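Local coordinates for protein Fe-S binding reductase, putative (PDB 2D4P) that is of unknown function but has a GNAT-type acetyltransferase fold and may transfer acyl groups, at residues R13-V23 / E41-F49. Numbering follows the deposited sequence.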
loop_
_atom_site.group_PDB
_atom_site.type_symbol
_atom_site.label_atom_id
_atom_site.label_comp_id
_atom_site.label_asym_id
_atom_site.label_seq_id
_atom_site.Cartn_x
_atom_site.Cartn_y
_atom_site.Cartn_z
ATOM N N ARG A 13 -11.330 -7.344 -8.833
ATOM C CA ARG A 13 -10.592 -6.158 -9.237
ATOM C C ARG A 13 -9.202 -6.153 -8.624
ATOM O O ARG A 13 -8.227 -5.859 -9.314
ATOM C CB ARG A 13 -11.309 -4.891 -8.769
ATOM C CG ARG A 13 -12.572 -4.540 -9.497
ATOM C CD ARG A 13 -13.151 -3.252 -8.948
ATOM N NE ARG A 13 -14.288 -2.735 -9.698
ATOM C CZ ARG A 13 -15.540 -3.077 -9.483
ATOM N NH1 ARG A 13 -15.849 -3.982 -8.557
ATOM N NH2 ARG A 13 -16.500 -2.525 -10.226
ATOM N N LEU A 14 -9.107 -6.459 -7.323
ATOM C CA LEU A 14 -7.802 -6.521 -6.676
ATOM C C LEU A 14 -6.925 -7.575 -7.347
ATOM O O LEU A 14 -5.774 -7.326 -7.636
ATOM C CB LEU A 14 -7.920 -6.835 -5.191
ATOM C CG LEU A 14 -8.534 -5.740 -4.306
ATOM C CD1 LEU A 14 -8.421 -6.185 -2.831
ATOM C CD2 LEU A 14 -7.820 -4.454 -4.496
ATOM N N ASN A 15 -7.506 -8.731 -7.618
ATOM C CA ASN A 15 -6.736 -9.845 -8.140
ATOM C C ASN A 15 -6.365 -9.622 -9.590
ATOM O O ASN A 15 -5.348 -10.120 -10.064
ATOM C CB ASN A 15 -7.489 -11.139 -7.882
ATOM C CG ASN A 15 -7.265 -11.633 -6.477
ATOM O OD1 ASN A 15 -6.159 -12.042 -6.148
ATOM N ND2 ASN A 15 -8.285 -11.552 -5.628
ATOM N N ARG A 16 -7.144 -8.812 -10.298
ATOM C CA ARG A 16 -6.738 -8.398 -11.645
ATOM C C ARG A 16 -5.426 -7.601 -11.608
ATOM O O ARG A 16 -4.685 -7.580 -12.596
ATOM C CB ARG A 16 -7.839 -7.570 -12.329
ATOM C CG ARG A 16 -8.833 -8.405 -13.109
ATOM C CD ARG A 16 -10.033 -7.593 -13.588
ATOM N NE ARG A 16 -9.629 -6.653 -14.630
ATOM C CZ ARG A 16 -10.363 -5.627 -15.069
ATOM N NH1 ARG A 16 -11.565 -5.371 -14.540
ATOM N NH2 ARG A 16 -9.877 -4.845 -16.035
ATOM N N LEU A 17 -5.153 -6.939 -10.478
ATOM C CA LEU A 17 -3.922 -6.179 -10.257
ATOM C C LEU A 17 -2.821 -6.939 -9.522
ATOM O O LEU A 17 -1.718 -6.422 -9.369
ATOM C CB LEU A 17 -4.223 -4.920 -9.431
ATOM C CG LEU A 17 -5.180 -3.932 -10.094
ATOM C CD1 LEU A 17 -5.872 -3.089 -9.029
ATOM C CD2 LEU A 17 -4.456 -3.086 -11.141
ATOM N N ALA A 18 -3.124 -8.141 -9.038
ATOM C CA ALA A 18 -2.261 -8.841 -8.083
ATOM C C ALA A 18 -1.228 -9.801 -8.721
ATOM O O ALA A 18 -0.440 -10.420 -8.010
ATOM C CB ALA A 18 -3.120 -9.610 -7.097
ATOM N N GLY A 19 -1.242 -9.905 -10.046
ATOM C CA GLY A 19 -0.273 -10.695 -10.763
ATOM C C GLY A 19 -0.271 -12.152 -10.281
ATOM O O GLY A 19 -1.328 -12.798 -10.214
ATOM N N LYS A 20 0.913 -12.649 -9.935
ATOM C CA LYS A 20 1.076 -14.044 -9.537
ATOM C C LYS A 20 1.010 -14.230 -8.038
ATOM O O LYS A 20 1.379 -15.286 -7.530
ATOM C CB LYS A 20 2.392 -14.587 -10.088
ATOM C CG LYS A 20 2.415 -14.641 -11.598
ATOM C CD LYS A 20 3.775 -15.045 -12.120
ATOM C CE LYS A 20 3.804 -14.976 -13.612
ATOM N NZ LYS A 20 5.089 -15.493 -14.182
ATOM N N ARG A 21 0.590 -13.195 -7.316
ATOM C CA ARG A 21 0.468 -13.243 -5.859
ATOM C C ARG A 21 -0.928 -12.767 -5.460
ATOM O O ARG A 21 -1.168 -11.585 -5.195
ATOM C CB ARG A 21 1.558 -12.407 -5.183
ATOM C CG ARG A 21 2.953 -12.937 -5.396
ATOM C CD ARG A 21 4.047 -11.940 -5.041
ATOM N NE ARG A 21 3.762 -11.228 -3.791
ATOM C CZ ARG A 21 3.951 -9.916 -3.578
ATOM N NH1 ARG A 21 4.437 -9.121 -4.545
ATOM N NH2 ARG A 21 3.656 -9.403 -2.377
ATOM N N PRO A 22 -1.855 -13.707 -5.412
ATOM C CA PRO A 22 -3.263 -13.374 -5.209
ATOM C C PRO A 22 -3.551 -12.844 -3.808
ATOM O O PRO A 22 -2.847 -13.124 -2.832
ATOM C CB PRO A 22 -3.996 -14.708 -5.462
ATOM C CG PRO A 22 -2.973 -15.774 -5.383
ATOM C CD PRO A 22 -1.625 -15.157 -5.550
ATOM N N VAL A 23 -4.599 -12.044 -3.739
ATOM C CA VAL A 23 -5.140 -11.530 -2.491
ATOM C C VAL A 23 -6.316 -12.415 -2.140
ATOM O O VAL A 23 -7.250 -12.586 -2.944
ATOM C CB VAL A 23 -5.638 -10.051 -2.665
ATOM C CG1 VAL A 23 -6.148 -9.490 -1.338
ATOM C CG2 VAL A 23 -4.534 -9.186 -3.236
ATOM N N GLU A 41 -8.789 3.334 -9.307
ATOM C CA GLU A 41 -9.629 2.985 -10.456
ATOM C C GLU A 41 -9.623 4.130 -11.443
ATOM O O GLU A 41 -9.738 5.250 -11.017
ATOM C CB GLU A 41 -11.081 2.937 -10.005
ATOM C CG GLU A 41 -11.505 1.665 -9.387
ATOM C CD GLU A 41 -12.961 1.710 -8.974
ATOM O OE1 GLU A 41 -13.596 2.787 -8.707
ATOM O OE2 GLU A 41 -13.479 0.615 -8.887
ATOM N N GLU A 42 -9.573 3.836 -12.743
ATOM C CA GLU A 42 -9.789 4.826 -13.811
ATOM C C GLU A 42 -11.065 4.426 -14.508
ATOM O O GLU A 42 -11.094 3.448 -15.270
ATOM C CB GLU A 42 -8.627 4.815 -14.818
ATOM C CG GLU A 42 -8.681 5.917 -15.868
ATOM C CD GLU A 42 -8.259 7.249 -15.294
ATOM O OE1 GLU A 42 -7.041 7.545 -15.266
ATOM O OE2 GLU A 42 -9.147 7.982 -14.855
ATOM N N GLY A 43 -12.133 5.159 -14.227
ATOM C CA GLY A 43 -13.455 4.701 -14.577
ATOM C C GLY A 43 -13.670 3.501 -13.692
ATOM O O GLY A 43 -13.581 3.617 -12.470
ATOM N N GLU A 44 -13.928 2.345 -14.297
ATOM C CA GLU A 44 -14.024 1.097 -13.537
ATOM C C GLU A 44 -12.955 0.092 -13.969
ATOM O O GLU A 44 -13.038 -1.086 -13.647
ATOM C CB GLU A 44 -15.461 0.520 -13.596
ATOM C CG GLU A 44 -16.269 0.770 -12.298
ATOM C CD GLU A 44 -17.788 0.823 -12.510
ATOM O OE1 GLU A 44 -18.560 0.807 -11.504
ATOM O OE2 GLU A 44 -18.221 0.905 -13.687
ATOM N N GLU A 45 -11.944 0.568 -14.689
ATOM C CA GLU A 45 -10.714 -0.175 -14.896
ATOM C C GLU A 45 -9.950 -0.104 -13.565
ATOM O O GLU A 45 -9.675 0.991 -13.086
ATOM C CB GLU A 45 -9.904 0.489 -16.014
ATOM C CG GLU A 45 -8.657 -0.256 -16.464
ATOM C CD GLU A 45 -8.976 -1.536 -17.227
ATOM O OE1 GLU A 45 -10.143 -1.730 -17.638
ATOM O OE2 GLU A 45 -8.057 -2.358 -17.415
ATOM N N PRO A 46 -9.663 -1.236 -12.925
ATOM C CA PRO A 46 -8.795 -1.196 -11.746
ATOM C C PRO A 46 -7.391 -0.737 -12.147
ATOM O O PRO A 46 -6.890 -1.125 -13.192
ATOM C CB PRO A 46 -8.772 -2.650 -11.246
ATOM C CG PRO A 46 -9.827 -3.356 -11.986
ATOM C CD PRO A 46 -10.150 -2.595 -13.221
ATOM N N MET A 47 -6.761 0.086 -11.322
ATOM C CA MET A 47 -5.463 0.633 -11.676
ATOM C C MET A 47 -4.392 0.421 -10.605
ATOM O O MET A 47 -3.216 0.628 -10.880
ATOM C CB MET A 47 -5.586 2.127 -11.992
ATOM C CG MET A 47 -6.268 2.432 -13.347
ATOM S SD MET A 47 -5.341 1.774 -14.741
ATOM C CE MET A 47 -3.959 2.930 -14.820
ATOM N N GLY A 48 -4.785 0.026 -9.397
ATOM C CA GLY A 48 -3.812 -0.267 -8.369
ATOM C C GLY A 48 -4.473 -0.512 -7.037
ATOM O O GLY A 48 -5.682 -0.287 -6.868
ATOM N N PHE A 49 -3.677 -0.950 -6.077
ATOM C CA PHE A 49 -4.163 -1.039 -4.706
ATOM C C PHE A 49 -3.008 -0.938 -3.734
ATOM O O PHE A 49 -1.860 -1.192 -4.088
ATOM C CB PHE A 49 -4.968 -2.341 -4.483
ATOM C CG PHE A 49 -4.140 -3.619 -4.554
ATOM C CD1 PHE A 49 -3.430 -4.082 -3.458
ATOM C CD2 PHE A 49 -4.152 -4.390 -5.704
ATOM C CE1 PHE A 49 -2.691 -5.238 -3.538
ATOM C CE2 PHE A 49 -3.410 -5.560 -5.785
ATOM C CZ PHE A 49 -2.696 -5.984 -4.697
HETATM O O HOH W 1 -12.607 -0.797 -11.060
#
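F49 and P46 carry the apolar part of this contact, both reaching from strand 45-56 toward helix 11-16 and the loop after it. Three side chains of 13-23 meet F49 at different points. L14 CD2 sits 3.5 Å from F49 CB, near the root of the side chain. L17 CB meets the ring edge, 3.8 Å from F49 CD2. V23 CG2 touches the far end, 4.0 Å from F49 CZ. With chi1 at 68°, F49 CG is flanked by both backbone neighbours of CA, N and C, which turns the ring toward L14, L17 and V23. Both L17 methyls press on the M47-G48 peptide from the same side. CD1 also touches P46 CB, while CD2 approaches M47 C at 3.5 Å. M47 and G48 form a classic beta bulge opposite A40.

P46 also packs against two arginine chains. R13 CB lies on P46 CG, and P46 CD packs on one face of the R16 guanidinium, toward the rim, 3.4 Å from R16 NH1.

The charged contacts lie beside this core. R16 NH2 makes a salt bridge to E45 OE2 (3.4 Å), and R71 also pairs with E45. R13 and E41 form a salt bridge by charge alone: E41 OE2 is 3.5 Å from R13 NE, well out of the guanidinium plane, and no N-H points at it. A water in that plane accepts a hydrogen bond from R13 NE and donates to E41 OE2, and weakly to E44 O. R4 is a second partner of E41.

Helix 11-16 and the loop after it thus meet the hairpin 38-56 of the GNAT-type sheet without direct hydrogen bonds between the two segments. The ion pairs are long, and R13 reaches E41 through water, so the close apolar packing of P46, L17 and F49 probably sets the fit.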